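Local coordinates for protein chitin deacetylase 1 (Bombyx mori, PDB 5ZNT) that removes acetyl groups from the N-acetyl-D-glucosamine units of chitin, using a zinc ion, to give chitosan and acetate, at residues E54-I59 and F269-L274; G153-F158 and C201-H206; D23-P28 and S177-W182; C343-K348 and V365-L370. All blocks are in the same frame, centred on the assembly; numbering follows the deposited sequence.

Interaction 1: E54-I59 and F269-L274; sequences ELYKEI and FHAAWL
Y56, L55 and I59 on helix 53-59 press against A271 and L274 in the first turn of helix 271-276. This joins two helices that each follow a parallel strand of the deacetylase barrel, strands 38-45 and 265-270, which are bonded side by side. Y56 is the side chain to follow. From CB its ring departs beside the backbone N, CG anti to the carbonyl carbon (chi1 -65°), which carries the phenol across to A271. The hydroxyl end of the ring passes the alanine methyl obliquely: CE1 lies 4.1 Å and CZ 3.8 Å from A271 CB. At the tip, OH is 3.3 Å from the same CB. The ring also meets F44 and, edge-to-face, Y76, so the phenol is held from several directions; the Y56 side chain lies about 7 Å from that of the zinc ligand D46. L55 uses a single branch: CD2 comes 3.7 Å from A271 CB and 4.2 Å from L274 CB. One turn on, I59 CD1 meets L274 CD1 at 4.2 Å, and L274 reaches back over a face of the F269 ring. L281 and L285 of helix 278-294 extend this core against L55 and I59. A271 is small enough for the tyrosine and a leucine methyl to share one CB. What joins the two segments is therefore apolar packing of buried groups, its strength resting on fit and not on polar bonds.

Interaction 2: G153-F158 and C201-H206; sequences GGNNQF and CPTRSH
C201, tied to C194 by a disulfide, brings its carbonyl carbon 3.7 Å from G154 CA, beside helix 154-163. Segment 201-206 lies between strands 184-185 and 209-214 of the deacetylase fold's mixed sheet, away from the zinc site. P202 follows with CG over one face of the F158 ring, 4.0 Å from its centroid, a CH-pi contact. T203 grips N155 twice: its backbone N donates to OD1 from above the amide's carbonyl plane, while its OG1 accepts from ND2 at 3.0 Å, in that amide plane. R204 adds its own N to OD1 at 2.9 Å, and its guanidinium stacks on the N155 amide, planes 26° apart. H206 closes the loop: NE2 donates to a lone pair of OD1 at 2.9 Å, and F158 CB sits over the imidazole centre. Replacing N155 by an alanine would probably leave three donors, T203 N, R204 N and H206 NE2, without their shared acceptor. One amide oxygen thus takes three N-H groups, fixing the loop's curve against the helix.

Interaction 3: D23-P28 and S177-W182; sequences DGTVIP and SNPPLW. Unlike the reference sequence in segment 177-182: P180 (reference Arg), W182 (reference Cys).
An Asx turn opens the loop 23-28 as it runs toward strand 38-45, and its G24 and T25 lie against the loop 177-182 between two strands of the mixed sheet. D23 OD1 accepts from T25 N at 3.1 Å and from T25 OG1 at 2.6 Å, both reaching it from the same face of the carboxylate. The G24 carbonyl faces the other loop, and W182 N donates to it at 2.9 Å, nearly along the C=O axis. L181 CA adds a CA-H...O contact to G24 O at 3.3 Å. T25 CG2 touches P179 CG at 3.6 Å, the two side chains crossing at about a right angle; P179 follows a cis peptide bond. W182, a cysteine in the reference sequence, lies with one face under the chain of 26-28: P28 CD stands 3.5 Å from the centroid of its six-membered ring and I27 CA over the five-membered one, both CH-pi contacts. The indole NE1 itself donates to the backbone O of N261, and W309 meets the ring too. This is loop-to-loop packing, with a proline CH-pi contact over a tryptophan face, that joins the N-terminal region to the loop before strand 184-185 of the deacetylase fold.

Interaction 4: C343-K348 and V365-L370; sequences CKLTSK and VNYPWL
A backbone hydrogen bond with buried side chains packed beside it joins L345, T346 and S347, near the end of a hairpin's first strand, to N366, Y367 and P368 of the C-terminal tail. Strand 341-345 pairs antiparallel with 355-359 in this two-stranded beta-hairpin, and a disulfide from C343 to C363 fastens the tail back onto it. Y367 N donates to T346 O at 2.9 Å, a fairly straight bond that comes in well above the carbonyl plane. Next to it L345 CB meets Y367 CB at 3.6 Å, the two side chains crossing at about a right angle. The tyrosine's CG is anti to the backbone N (chi1 -179°), which carries the far end of the ring away from segment 343-348, while CD1 stays against L345; the ring stacks on H80. L345 CD1 also reaches P368 CD at 4.1 Å. S347 packs its CB against the Y367 carbonyl oxygen and N366 OD1, and its OG bonds to E349 N. The N366 amide nitrogen bonds to D372, outside both segments, and weakly to a water. An alanine at N366 is likely to leave the D372 carboxylate without this amide mate and open a gap beside S347 CB. That water binds three groups: it lies 2.6 Å from S347 OG, 2.7 Å from N366 ND2 and 2.7 Å from the O of Y367, to which it donates.

Overall arrangement
The four contacts are spread over one chain, with no atoms of any two closer than about 11 Å. Interactions 1 and 2 sit on opposite sides of the chain's centre, their own centres 32 Å apart; interactions 3 and 4 do too, 45 Å apart. Interaction 1 belongs to the helices beside the parallel sheet, whereas interactions 2 and 3 involve loops around the mixed sheet, 177-182 and 201-206 leading into strands 184-185 and 209-214 respectively. Along the chain, interaction 3 crosses both 1 and 2, interaction 2 falls between the two segments of 1, and interaction 4 comes last. Interaction 3 ties the N-terminal loop to the deacetylase body, while interaction 4 secures the C-terminal hairpin and tail.

Interaction 1: E54-I59 and F269-L274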
loop_
_atom_site.group_PDB
_atom_site.type_symbol
_atom_site.label_atom_id
_atom_site.label_comp_id
_atom_site.label_asym_id
_atom_site.label_seq_id
_atom_site.Cartn_x
_atom_site.Cartn_y
_atom_site.Cartn_z
ATOM N N GLU A 54 19.147 -2.908 -1.194
ATOM C CA GLU A 54 19.881 -2.299 -2.297
ATOM C C GLU A 54 18.981 -2.028 -3.498
ATOM O O GLU A 54 19.181 -1.037 -4.210
ATOM C CB GLU A 54 21.053 -3.192 -2.707
ATOM C CG GLU A 54 22.204 -3.191 -1.709
ATOM C CD GLU A 54 22.852 -1.819 -1.565
ATOM O OE1 GLU A 54 23.431 -1.326 -2.571
ATOM O OE2 GLU A 54 22.764 -1.236 -0.452
ATOM N N LEU A 55 18.020 -2.914 -3.773
ATOM C CA LEU A 55 17.056 -2.621 -4.832
ATOM C C LEU A 55 16.343 -1.294 -4.567
ATOM O O LEU A 55 16.189 -0.465 -5.477
ATOM C CB LEU A 55 16.038 -3.756 -4.953
ATOM C CG LEU A 55 14.858 -3.428 -5.873
ATOM C CD1 LEU A 55 15.274 -3.502 -7.340
ATOM C CD2 LEU A 55 13.679 -4.323 -5.609
ATOM N N TYR A 56 15.890 -1.075 -3.333
ATOM C CA TYR A 56 15.150 0.155 -3.062
ATOM C C TYR A 56 16.047 1.380 -3.217
ATOM O O TYR A 56 15.567 2.446 -3.624
ATOM C CB TYR A 56 14.518 0.103 -1.674
ATOM C CG TYR A 56 13.456 -0.987 -1.543
ATOM C CD1 TYR A 56 12.552 -1.241 -2.578
ATOM C CD2 TYR A 56 13.386 -1.786 -0.402
ATOM C CE1 TYR A 56 11.581 -2.247 -2.465
ATOM C CE2 TYR A 56 12.432 -2.806 -0.290
ATOM C CZ TYR A 56 11.529 -3.020 -1.327
ATOM O OH TYR A 56 10.565 -4.003 -1.217
ATOM N N LYS A 57 17.353 1.239 -2.948
ATOM C CA LYS A 57 18.273 2.361 -3.163
ATOM C C LYS A 57 18.426 2.677 -4.642
ATOM O O LYS A 57 18.552 3.850 -5.021
ATOM C CB LYS A 57 19.644 2.068 -2.547
ATOM C CG LYS A 57 19.691 2.287 -1.061
ATOM C CD LYS A 57 21.029 1.836 -0.465
ATOM C CE LYS A 57 20.924 1.676 1.064
ATOM N NZ LYS A 57 22.170 1.124 1.664
ATOM N N GLU A 58 18.430 1.646 -5.489
ATOM C CA GLU A 58 18.545 1.857 -6.922
ATOM C C GLU A 58 17.321 2.585 -7.466
ATOM O O GLU A 58 17.450 3.482 -8.303
ATOM C CB GLU A 58 18.734 0.522 -7.638
ATOM C CG GLU A 58 18.774 0.616 -9.140
ATOM C CD GLU A 58 19.206 -0.688 -9.832
ATOM O OE1 GLU A 58 19.491 -1.703 -9.131
ATOM O OE2 GLU A 58 19.252 -0.698 -11.087
ATOM N N ILE A 59 16.126 2.205 -7.006
ATOM C CA ILE A 59 14.898 2.849 -7.470
ATOM C C ILE A 59 14.791 4.267 -6.911
ATOM O O ILE A 59 14.604 5.236 -7.654
ATOM C CB ILE A 59 13.663 2.019 -7.079
ATOM C CG1 ILE A 59 13.723 0.620 -7.706
ATOM C CG2 ILE A 59 12.399 2.772 -7.509
ATOM C CD1 ILE A 59 12.683 -0.367 -7.151
ATOM N N PHE A 269 3.944 -4.193 -6.058
ATOM C CA PHE A 269 5.063 -5.089 -6.334
ATOM C C PHE A 269 5.442 -5.962 -5.146
ATOM O O PHE A 269 5.174 -5.643 -3.981
ATOM C CB PHE A 269 6.324 -4.310 -6.730
ATOM C CG PHE A 269 6.215 -3.586 -8.043
ATOM C CD1 PHE A 269 6.460 -4.243 -9.236
ATOM C CD2 PHE A 269 5.895 -2.240 -8.076
ATOM C CE1 PHE A 269 6.382 -3.558 -10.458
ATOM C CE2 PHE A 269 5.796 -1.547 -9.284
ATOM C CZ PHE A 269 6.029 -2.203 -10.474
ATOM N N HIS A 270 6.129 -7.056 -5.473
ATOM C CA HIS A 270 7.065 -7.721 -4.570
ATOM C C HIS A 270 8.462 -7.426 -5.072
ATOM O O HIS A 270 8.737 -7.604 -6.262
ATOM C CB HIS A 270 6.854 -9.232 -4.526
ATOM C CG HIS A 270 5.523 -9.623 -3.984
ATOM N ND1 HIS A 270 4.410 -9.754 -4.786
ATOM C CD2 HIS A 270 5.116 -9.894 -2.720
ATOM C CE1 HIS A 270 3.377 -10.109 -4.040
ATOM N NE2 HIS A 270 3.779 -10.205 -2.786
ATOM N N ALA A 271 9.332 -6.978 -4.165
ATOM C CA ALA A 271 10.703 -6.655 -4.544
ATOM C C ALA A 271 11.361 -7.806 -5.286
ATOM O O ALA A 271 12.069 -7.592 -6.277
ATOM C CB ALA A 271 11.519 -6.308 -3.303
ATOM N N ALA A 272 11.140 -9.039 -4.824
ATOM C CA ALA A 272 11.846 -10.171 -5.418
ATOM C C ALA A 272 11.531 -10.308 -6.912
ATOM O O ALA A 272 12.393 -10.707 -7.705
ATOM C CB ALA A 272 11.484 -11.454 -4.663
ATOM N N TRP A 273 10.292 -9.997 -7.309
ATOM C CA TRP A 273 9.910 -10.059 -8.718
ATOM C C TRP A 273 10.745 -9.096 -9.560
ATOM O O TRP A 273 11.210 -9.456 -10.646
ATOM C CB TRP A 273 8.417 -9.764 -8.847
ATOM C CG TRP A 273 7.825 -9.884 -10.247
ATOM C CD1 TRP A 273 7.340 -11.025 -10.850
ATOM C CD2 TRP A 273 7.640 -8.824 -11.200
ATOM N NE1 TRP A 273 6.860 -10.729 -12.110
ATOM C CE2 TRP A 273 7.037 -9.393 -12.353
ATOM C CE3 TRP A 273 7.915 -7.448 -11.191
ATOM C CZ2 TRP A 273 6.707 -8.633 -13.478
ATOM C CZ3 TRP A 273 7.592 -6.701 -12.305
ATOM C CH2 TRP A 273 6.996 -7.295 -13.441
ATOM N N LEU A 274 10.982 -7.876 -9.054
ATOM C CA LEU A 274 11.860 -6.936 -9.754
ATOM C C LEU A 274 13.314 -7.388 -9.692
ATOM O O LEU A 274 14.044 -7.305 -10.685
ATOM C CB LEU A 274 11.734 -5.533 -9.145
ATOM C CG LEU A 274 10.433 -4.806 -9.452
ATOM C CD1 LEU A 274 10.277 -3.541 -8.579
ATOM C CD2 LEU A 274 10.337 -4.471 -10.974
#

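Interaction 2: G153-F158 and C201-H206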
loop_
_atom_site.group_PDB
_atom_site.type_symbol
_atom_site.label_atom_id
_atom_site.label_comp_id
_atom_site.label_asym_id
_atom_site.label_seq_id
_atom_site.Cartn_x
_atom_site.Cartn_y
_atom_site.Cartn_z
ATOM N N GLY A 153 -11.168 -9.719 5.246
ATOM C CA GLY A 153 -11.737 -10.330 6.443
ATOM C C GLY A 153 -13.182 -9.956 6.745
ATOM O O GLY A 153 -13.536 -9.722 7.908
ATOM N N GLY A 154 -14.023 -9.902 5.711
ATOM C CA GLY A 154 -15.417 -9.526 5.897
ATOM C C GLY A 154 -15.561 -8.300 6.763
ATOM O O GLY A 154 -14.759 -7.365 6.688
ATOM N N ASN A 155 -16.575 -8.309 7.634
ATOM C CA ASN A 155 -16.747 -7.188 8.546
ATOM C C ASN A 155 -15.724 -7.213 9.671
ATOM O O ASN A 155 -15.383 -6.160 10.209
ATOM C CB ASN A 155 -18.160 -7.179 9.142
ATOM C CG ASN A 155 -19.226 -6.854 8.100
ATOM O OD1 ASN A 155 -19.310 -5.711 7.610
ATOM N ND2 ASN A 155 -20.042 -7.859 7.748
ATOM N N ASN A 156 -15.253 -8.402 10.045
ATOM C CA ASN A 156 -14.338 -8.518 11.177
ATOM C C ASN A 156 -13.081 -7.686 10.961
ATOM O O ASN A 156 -12.649 -6.964 11.865
ATOM C CB ASN A 156 -13.976 -9.983 11.410
ATOM C CG ASN A 156 -15.110 -10.758 12.061
ATOM O OD1 ASN A 156 -16.114 -10.180 12.491
ATOM N ND2 ASN A 156 -14.955 -12.063 12.132
ATOM N N GLN A 157 -12.472 -7.786 9.772
ATOM C CA GLN A 157 -11.268 -7.002 9.496
ATOM C C GLN A 157 -11.531 -5.524 9.716
ATOM O O GLN A 157 -10.747 -4.825 10.369
ATOM C CB GLN A 157 -10.776 -7.245 8.069
ATOM C CG GLN A 157 -9.606 -6.290 7.677
ATOM C CD GLN A 157 -9.132 -6.462 6.245
ATOM O OE1 GLN A 157 -9.629 -7.323 5.520
ATOM N NE2 GLN A 157 -8.158 -5.632 5.827
ATOM N N PHE A 158 -12.668 -5.033 9.207
ATOM C CA PHE A 158 -12.931 -3.605 9.254
ATOM C C PHE A 158 -13.432 -3.167 10.617
ATOM O O PHE A 158 -13.129 -2.047 11.037
ATOM C CB PHE A 158 -13.899 -3.228 8.119
ATOM C CG PHE A 158 -13.260 -3.321 6.772
ATOM C CD1 PHE A 158 -13.074 -4.552 6.163
ATOM C CD2 PHE A 158 -12.745 -2.184 6.157
ATOM C CE1 PHE A 158 -12.435 -4.652 4.947
ATOM C CE2 PHE A 158 -12.099 -2.276 4.939
ATOM C CZ PHE A 158 -11.953 -3.505 4.330
ATOM N N CYS A 201 -16.254 -9.994 1.818
ATOM C CA CYS A 201 -16.112 -8.542 1.883
ATOM C C CYS A 201 -17.000 -7.954 2.968
ATOM O O CYS A 201 -18.022 -8.542 3.340
ATOM C CB CYS A 201 -16.477 -7.896 0.537
ATOM S SG CYS A 201 -15.340 -8.231 -0.791
ATOM N N PRO A 202 -16.656 -6.774 3.482
ATOM C CA PRO A 202 -17.517 -6.125 4.473
ATOM C C PRO A 202 -18.872 -5.772 3.880
ATOM O O PRO A 202 -19.005 -5.518 2.681
ATOM C CB PRO A 202 -16.737 -4.859 4.855
ATOM C CG PRO A 202 -15.862 -4.592 3.676
ATOM C CD PRO A 202 -15.464 -5.960 3.181
ATOM N N THR A 203 -19.883 -5.755 4.742
ATOM C CA THR A 203 -21.227 -5.366 4.353
ATOM C C THR A 203 -21.792 -4.238 5.182
ATOM O O THR A 203 -22.676 -3.527 4.694
ATOM C CB THR A 203 -22.193 -6.553 4.457
ATOM O OG1 THR A 203 -22.164 -7.051 5.798
ATOM C CG2 THR A 203 -21.808 -7.638 3.500
ATOM N N ARG A 204 -21.321 -4.050 6.415
ATOM C CA ARG A 204 -21.826 -2.989 7.266
ATOM C C ARG A 204 -21.005 -1.713 7.069
ATOM O O ARG A 204 -20.023 -1.682 6.319
ATOM C CB ARG A 204 -21.825 -3.438 8.728
ATOM C CG ARG A 204 -22.642 -4.700 8.983
ATOM C CD ARG A 204 -22.878 -4.940 10.473
ATOM N NE ARG A 204 -21.627 -5.190 11.181
ATOM C CZ ARG A 204 -21.065 -6.391 11.309
ATOM N NH1 ARG A 204 -21.648 -7.462 10.775
ATOM N NH2 ARG A 204 -19.913 -6.521 11.966
ATOM N N SER A 205 -21.420 -0.649 7.753
ATOM C CA SER A 205 -20.721 0.626 7.707
ATOM C C SER A 205 -19.492 0.576 8.605
ATOM O O SER A 205 -19.574 0.151 9.763
ATOM C CB SER A 205 -21.635 1.770 8.154
ATOM O OG SER A 205 -22.715 1.910 7.255
ATOM N N HIS A 206 -18.361 1.028 8.069
ATOM C CA HIS A 206 -17.107 1.069 8.806
ATOM C C HIS A 206 -16.412 2.376 8.470
ATOM O O HIS A 206 -16.337 2.754 7.294
ATOM C CB HIS A 206 -16.203 -0.116 8.445
ATOM C CG HIS A 206 -16.816 -1.461 8.690
ATOM N ND1 HIS A 206 -16.875 -2.040 9.942
ATOM C CD2 HIS A 206 -17.348 -2.365 7.834
ATOM C CE1 HIS A 206 -17.433 -3.235 9.848
ATOM N NE2 HIS A 206 -17.725 -3.458 8.579
HETATM O O HOH W 1 -17.417 -7.687 12.809
#

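Interaction 3: D23-P28 and S177-W182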
loop_
_atom_site.group_PDB
_atom_site.type_symbol
_atom_site.label_atom_id
_atom_site.label_comp_id
_atom_site.label_asym_id
_atom_site.label_seq_id
_atom_site.Cartn_x
_atom_site.Cartn_y
_atom_site.Cartn_z
ATOM N N ASP A 23 -20.939 4.691 -8.494
ATOM C CA ASP A 23 -20.136 3.609 -9.056
ATOM C C ASP A 23 -18.642 3.722 -8.742
ATOM O O ASP A 23 -17.845 2.957 -9.298
ATOM C CB ASP A 23 -20.340 3.529 -10.570
ATOM C CG ASP A 23 -19.909 4.791 -11.291
ATOM O OD1 ASP A 23 -19.402 5.735 -10.641
ATOM O OD2 ASP A 23 -20.103 4.845 -12.522
ATOM N N GLY A 24 -18.239 4.644 -7.875
ATOM C CA GLY A 24 -16.835 4.730 -7.532
ATOM C C GLY A 24 -15.943 5.364 -8.580
ATOM O O GLY A 24 -14.721 5.307 -8.423
ATOM N N THR A 25 -16.506 5.971 -9.648
ATOM C CA THR A 25 -15.696 6.568 -10.707
ATOM C C THR A 25 -15.624 8.087 -10.670
ATOM O O THR A 25 -14.827 8.666 -11.415
ATOM C CB THR A 25 -16.203 6.151 -12.099
ATOM O OG1 THR A 25 -17.545 6.624 -12.286
ATOM C CG2 THR A 25 -16.167 4.646 -12.262
ATOM N N VAL A 26 -16.404 8.746 -9.826
ATOM C CA VAL A 26 -16.447 10.205 -9.792
ATOM C C VAL A 26 -15.213 10.751 -9.085
ATOM O O VAL A 26 -14.755 10.204 -8.073
ATOM C CB VAL A 26 -17.742 10.681 -9.110
ATOM C CG1 VAL A 26 -17.763 12.211 -8.967
ATOM C CG2 VAL A 26 -18.965 10.153 -9.872
ATOM N N ILE A 27 -14.676 11.843 -9.615
ATOM C CA ILE A 27 -13.497 12.504 -9.065
ATOM C C ILE A 27 -13.881 13.293 -7.818
ATOM O O ILE A 27 -14.914 13.979 -7.814
ATOM C CB ILE A 27 -12.847 13.396 -10.133
ATOM C CG1 ILE A 27 -12.444 12.558 -11.341
ATOM C CG2 ILE A 27 -11.678 14.169 -9.565
ATOM C CD1 ILE A 27 -11.953 13.397 -12.541
ATOM N N PRO A 28 -13.101 13.203 -6.736
ATOM C CA PRO A 28 -13.369 14.035 -5.559
ATOM C C PRO A 28 -13.460 15.513 -5.916
ATOM O O PRO A 28 -12.753 16.004 -6.798
ATOM C CB PRO A 28 -12.172 13.747 -4.641
ATOM C CG PRO A 28 -11.761 12.335 -5.021
ATOM C CD PRO A 28 -12.033 12.209 -6.498
ATOM N N SER A 177 -12.097 -2.495 -14.895
ATOM C CA SER A 177 -13.221 -1.627 -15.199
ATOM C C SER A 177 -12.684 -0.427 -15.957
ATOM O O SER A 177 -11.540 -0.017 -15.747
ATOM C CB SER A 177 -13.932 -1.102 -13.937
ATOM O OG SER A 177 -14.559 -2.130 -13.193
ATOM N N ASN A 178 -13.523 0.148 -16.814
ATOM C CA ASN A 178 -13.214 1.414 -17.480
ATOM C C ASN A 178 -14.399 2.356 -17.332
ATOM O O ASN A 178 -15.489 2.067 -17.867
ATOM C CB ASN A 178 -12.865 1.186 -18.944
ATOM C CG ASN A 178 -11.562 0.454 -19.102
ATOM O OD1 ASN A 178 -10.495 0.989 -18.780
ATOM N ND2 ASN A 178 -11.629 -0.782 -19.578
ATOM N N PRO A 179 -14.254 3.465 -16.603
ATOM C CA PRO A 179 -12.984 3.840 -15.971
ATOM C C PRO A 179 -12.690 3.044 -14.682
ATOM O O PRO A 179 -13.602 2.398 -14.150
ATOM C CB PRO A 179 -13.177 5.330 -15.676
ATOM C CG PRO A 179 -14.649 5.484 -15.468
ATOM C CD PRO A 179 -15.319 4.453 -16.357
ATOM N N PRO A 180 -11.438 3.067 -14.221
ATOM C CA PRO A 180 -11.112 2.466 -12.912
ATOM C C PRO A 180 -11.706 3.291 -11.782
ATOM O O PRO A 180 -12.279 4.366 -11.991
ATOM C CB PRO A 180 -9.580 2.483 -12.881
ATOM C CG PRO A 180 -9.214 3.657 -13.777
ATOM C CD PRO A 180 -10.251 3.634 -14.888
ATOM N N LEU A 181 -11.554 2.787 -10.552
ATOM C CA LEU A 181 -12.259 3.345 -9.401
ATOM C C LEU A 181 -11.330 4.205 -8.550
ATOM O O LEU A 181 -10.146 3.890 -8.391
ATOM C CB LEU A 181 -12.871 2.228 -8.543
ATOM C CG LEU A 181 -14.258 1.696 -8.938
ATOM C CD1 LEU A 181 -14.273 1.180 -10.365
ATOM C CD2 LEU A 181 -14.730 0.600 -7.980
ATOM N N TRP A 182 -11.875 5.304 -8.018
ATOM C CA TRP A 182 -11.236 6.111 -6.992
ATOM C C TRP A 182 -11.373 5.414 -5.635
ATOM O O TRP A 182 -12.301 4.618 -5.435
ATOM C CB TRP A 182 -11.879 7.505 -6.929
ATOM C CG TRP A 182 -11.338 8.428 -7.979
ATOM C CD1 TRP A 182 -11.683 8.466 -9.314
ATOM C CD2 TRP A 182 -10.321 9.424 -7.797
ATOM N NE1 TRP A 182 -10.943 9.439 -9.962
ATOM C CE2 TRP A 182 -10.112 10.045 -9.051
ATOM C CE3 TRP A 182 -9.592 9.875 -6.684
ATOM C CZ2 TRP A 182 -9.180 11.065 -9.230
ATOM C CZ3 TRP A 182 -8.660 10.889 -6.867
ATOM C CH2 TRP A 182 -8.471 11.478 -8.130
#

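Interaction 4: C343-K348 and V365-L370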
loop_
_atom_site.group_PDB
_atom_site.type_symbol
_atom_site.label_atom_id
_atom_site.label_comp_id
_atom_site.label_asym_id
_atom_site.label_seq_id
_atom_site.Cartn_x
_atom_site.Cartn_y
_atom_site.Cartn_z
ATOM N N CYS A 343 20.029 -8.596 16.630
ATOM C CA CYS A 343 19.511 -9.398 17.735
ATOM C C CYS A 343 19.142 -10.796 17.255
ATOM O O CYS A 343 18.279 -10.945 16.388
ATOM C CB CYS A 343 18.293 -8.703 18.361
ATOM S SG CYS A 343 18.590 -6.976 18.732
ATOM N N LYS A 344 19.773 -11.812 17.803
ATOM C CA LYS A 344 19.478 -13.194 17.497
ATOM C C LYS A 344 18.430 -13.654 18.516
ATOM O O LYS A 344 18.738 -13.811 19.606
ATOM C CB LYS A 344 20.716 -14.065 17.472
ATOM C CG LYS A 344 20.368 -15.510 17.199
ATOM C CD LYS A 344 21.501 -16.526 16.891
ATOM C CE LYS A 344 22.442 -16.111 15.794
ATOM N NZ LYS A 344 21.944 -16.264 14.417
ATOM N N LEU A 345 17.199 -13.887 18.103
ATOM C CA LEU A 345 16.126 -14.062 19.057
ATOM C C LEU A 345 15.394 -15.363 18.812
ATOM O O LEU A 345 15.341 -15.875 17.685
ATOM C CB LEU A 345 15.152 -12.870 18.989
ATOM C CG LEU A 345 15.767 -11.484 19.199
ATOM C CD1 LEU A 345 14.758 -10.376 18.765
ATOM C CD2 LEU A 345 16.166 -11.303 20.657
ATOM N N THR A 346 14.831 -15.892 19.892
ATOM C CA THR A 346 13.954 -17.042 19.848
ATOM C C THR A 346 12.664 -16.697 20.577
ATOM O O THR A 346 12.591 -15.739 21.351
ATOM C CB THR A 346 14.614 -18.282 20.485
ATOM O OG1 THR A 346 14.923 -18.028 21.874
ATOM C CG2 THR A 346 15.912 -18.673 19.713
ATOM N N SER A 347 11.660 -17.527 20.371
ATOM C CA SER A 347 10.399 -17.398 21.073
ATOM C C SER A 347 9.706 -18.734 21.002
ATOM O O SER A 347 9.732 -19.394 19.957
ATOM C CB SER A 347 9.484 -16.339 20.455
ATOM O OG SER A 347 8.170 -16.506 20.970
ATOM N N LYS A 348 9.050 -19.107 22.094
ATOM C CA LYS A 348 8.280 -20.336 22.059
ATOM C C LYS A 348 7.122 -20.237 21.081
ATOM O O LYS A 348 6.546 -21.264 20.723
ATOM C CB LYS A 348 7.771 -20.693 23.455
ATOM C CG LYS A 348 6.807 -19.662 24.036
ATOM C CD LYS A 348 6.352 -20.056 25.446
ATOM C CE LYS A 348 5.558 -18.930 26.094
ATOM N NZ LYS A 348 5.091 -19.324 27.466
ATOM N N VAL A 365 14.152 -9.159 25.090
ATOM C CA VAL A 365 14.520 -10.464 25.656
ATOM C C VAL A 365 13.941 -11.643 24.879
ATOM O O VAL A 365 14.438 -12.768 25.018
ATOM C CB VAL A 365 14.122 -10.603 27.143
ATOM C CG1 VAL A 365 14.753 -9.466 27.987
ATOM C CG2 VAL A 365 12.642 -10.650 27.338
ATOM N N ASN A 366 12.919 -11.408 24.059
ATOM C CA ASN A 366 12.115 -12.422 23.387
ATOM C C ASN A 366 11.928 -11.995 21.929
ATOM O O ASN A 366 11.865 -10.798 21.642
ATOM C CB ASN A 366 10.753 -12.504 24.147
ATOM C CG ASN A 366 9.877 -13.634 23.711
ATOM O OD1 ASN A 366 10.329 -14.759 23.521
ATOM N ND2 ASN A 366 8.588 -13.339 23.535
ATOM N N TYR A 367 11.813 -12.946 21.008
ATOM C CA TYR A 367 11.462 -12.592 19.625
ATOM C C TYR A 367 9.998 -12.137 19.533
ATOM O O TYR A 367 9.098 -12.913 19.879
ATOM C CB TYR A 367 11.688 -13.781 18.702
ATOM C CG TYR A 367 11.360 -13.469 17.275
ATOM C CD1 TYR A 367 12.044 -12.466 16.593
ATOM C CD2 TYR A 367 10.387 -14.180 16.609
ATOM C CE1 TYR A 367 11.750 -12.173 15.277
ATOM C CE2 TYR A 367 10.097 -13.908 15.281
ATOM C CZ TYR A 367 10.769 -12.905 14.638
ATOM O OH TYR A 367 10.449 -12.633 13.334
ATOM N N PRO A 368 9.708 -10.907 19.104
ATOM C CA PRO A 368 8.303 -10.455 19.031
ATOM C C PRO A 368 7.462 -11.375 18.159
ATOM O O PRO A 368 7.917 -11.842 17.111
ATOM C CB PRO A 368 8.405 -9.055 18.415
ATOM C CG PRO A 368 9.830 -8.599 18.789
ATOM C CD PRO A 368 10.665 -9.857 18.719
ATOM N N TRP A 369 6.234 -11.638 18.606
ATOM C CA TRP A 369 5.270 -12.402 17.819
ATOM C C TRP A 369 3.866 -12.051 18.301
ATOM O O TRP A 369 3.668 -11.094 19.063
ATOM C CB TRP A 369 5.566 -13.913 17.898
ATOM C CG TRP A 369 5.043 -14.747 16.688
ATOM C CD1 TRP A 369 3.982 -15.629 16.679
ATOM C CD2 TRP A 369 5.578 -14.757 15.354
ATOM N NE1 TRP A 369 3.832 -16.185 15.416
ATOM C CE2 TRP A 369 4.806 -15.684 14.594
ATOM C CE3 TRP A 369 6.635 -14.079 14.728
ATOM C CZ2 TRP A 369 5.041 -15.923 13.239
ATOM C CZ3 TRP A 369 6.889 -14.333 13.373
ATOM C CH2 TRP A 369 6.089 -15.256 12.644
ATOM N N LEU A 370 2.880 -12.833 17.855
ATOM C CA LEU A 370 1.462 -12.521 18.089
ATOM C C LEU A 370 1.155 -12.229 19.554
ATOM O O LEU A 370 0.449 -11.263 19.871
ATOM C CB LEU A 370 0.587 -13.697 17.637
ATOM C CG LEU A 370 0.281 -13.884 16.156
ATOM C CD1 LEU A 370 -0.470 -15.219 15.989
ATOM C CD2 LEU A 370 -0.555 -12.716 15.665
HETATM O O HOH W 2 15.574 -14.402 22.572
HETATM O O HOH W 3 7.156 -14.135 21.328
#